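Local coordinates for protein collagen adhesin (Staphylococcus aureus, PDB 2F68) that binds collagen and so probably helps Staphylococcus aureus adhere to host tissue, probably wrapping its two linked beta domains around the triple helix, at residues W56-T61 with T86-T91. Residues are numbered along the deposited sequence; the frame is centred on the assembly and turned at random.
Sequences WPTSGT and TPDGAT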
# COMPACT_ATOMS: atom_id res chain seq x y z
N TRP A 56 -10.49 9.62 11.15
CA TRP A 56 -9.60 10.53 10.42
C TRP A 56 -10.28 11.07 9.16
O TRP A 56 -11.23 10.46 8.67
CB TRP A 56 -8.28 9.81 10.06
CG TRP A 56 -8.46 8.46 9.43
CD1 TRP A 56 -8.95 8.20 8.18
CD2 TRP A 56 -8.14 7.19 10.01
NE1 TRP A 56 -8.95 6.84 7.95
CE2 TRP A 56 -8.46 6.20 9.05
CE3 TRP A 56 -7.60 6.80 11.24
CZ2 TRP A 56 -8.27 4.84 9.30
CZ3 TRP A 56 -7.42 5.44 11.48
CH2 TRP A 56 -7.75 4.48 10.51
N PRO A 57 -9.79 12.21 8.63
CA PRO A 57 -10.36 12.77 7.39
C PRO A 57 -10.20 11.83 6.19
O PRO A 57 -9.11 11.30 5.94
CB PRO A 57 -9.55 14.05 7.17
CG PRO A 57 -8.30 13.87 7.96
CD PRO A 57 -8.71 13.07 9.15
N THR A 58 -11.30 11.62 5.47
CA THR A 58 -11.33 10.73 4.31
C THR A 58 -11.45 11.51 3.00
O THR A 58 -11.21 10.96 1.92
CB THR A 58 -12.47 9.70 4.40
OG1 THR A 58 -13.72 10.38 4.61
CG2 THR A 58 -12.23 8.72 5.54
N SER A 59 -11.82 12.78 3.10
CA SER A 59 -11.99 13.66 1.94
C SER A 59 -11.74 15.12 2.29
O SER A 59 -11.80 15.51 3.46
CB SER A 59 -13.39 13.49 1.34
OG SER A 59 -14.39 13.70 2.31
N GLY A 60 -11.46 15.93 1.27
CA GLY A 60 -11.22 17.36 1.45
C GLY A 60 -9.86 17.79 0.95
O GLY A 60 -9.52 17.58 -0.22
N THR A 61 -9.08 18.41 1.83
CA THR A 61 -7.72 18.84 1.51
C THR A 61 -6.70 17.74 1.78
O THR A 61 -5.75 17.55 1.02
CB THR A 61 -7.32 20.11 2.29
OG1 THR A 61 -7.55 19.91 3.69
CG2 THR A 61 -8.12 21.31 1.82
N THR A 86 -9.58 -0.26 8.57
CA THR A 86 -10.08 -0.06 7.21
C THR A 86 -9.63 1.31 6.68
O THR A 86 -9.29 2.19 7.48
CB THR A 86 -11.62 -0.18 7.13
OG1 THR A 86 -12.22 0.67 8.12
CG2 THR A 86 -12.07 -1.62 7.35
N PRO A 87 -9.60 1.49 5.34
CA PRO A 87 -9.19 2.76 4.72
C PRO A 87 -9.93 4.01 5.21
O PRO A 87 -9.47 5.13 4.97
CB PRO A 87 -9.50 2.54 3.24
CG PRO A 87 -9.39 1.07 3.06
CD PRO A 87 -9.94 0.48 4.32
N ASP A 88 -11.06 3.83 5.89
CA ASP A 88 -11.88 4.95 6.36
C ASP A 88 -12.04 5.01 7.88
O ASP A 88 -12.55 6.00 8.41
CB ASP A 88 -13.25 4.93 5.68
CG ASP A 88 -13.17 5.18 4.18
OD1 ASP A 88 -12.19 5.82 3.72
OD2 ASP A 88 -14.08 4.74 3.45
N GLY A 89 -11.61 3.96 8.58
CA GLY A 89 -11.71 3.91 10.04
C GLY A 89 -11.08 2.69 10.69
O GLY A 89 -10.83 1.69 10.03
N ALA A 90 -10.84 2.79 12.00
CA ALA A 90 -10.31 1.68 12.78
C ALA A 90 -11.21 1.41 13.98
O ALA A 90 -11.57 2.33 14.72
CB ALA A 90 -8.89 1.97 13.23
N THR A 91 -11.58 0.14 14.18
CA THR A 91 -12.53 -0.24 15.22
C THR A 91 -11.99 -1.36 16.11
O THR A 91 -11.52 -2.39 15.62
CB THR A 91 -13.90 -0.65 14.62
OG1 THR A 91 -14.29 0.29 13.62
CG2 THR A 91 -14.97 -0.70 15.70
O HOH W 1 -12.62 8.37 9.78
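A type I beta turn, T86 to G89, links the antiparallel strands 78-86 and 89-94, and the indole of W56, from the loop after strand 50-54, packs on it with its edge toward two turn carbonyls. With chi1 at 49°, CG of W56 is flanked by both backbone arms, and the ring is carried across to the turn. Its NE1 points at P87 O, a weak hydrogen bond of 3.5 Å but nearly straight at 166°. CZ2 of W56 comes 3.4 Å from T86 O, at an edge where C-H and N-H dipoles point outward. G89 CA lies 3.5 Å above one ring face, offset toward the rim. Farther along, CH2 of W56 meets CB of A90 at 3.9 Å, a small apolar partner suited to this buried place. A water accepts from W56 N and donates to D88 O, bridging loop and turn. At the outer margin T58 turns its methyl CG2 to D88 OD1 (3.4 Å), the two side chains crossing almost at right angles. P87 suits the turn's second position, which needs a phi near its own -54°. T86 and G89 exchange backbone N-H to O bonds, and T86 OG1 reinforces the closure, 2.6 Å from G89 O. This is a tight two-residue beta-hairpin, and W56, which also touches I64 and I130 of neighbouring strands, is consistent with the core of an Ig-like domain.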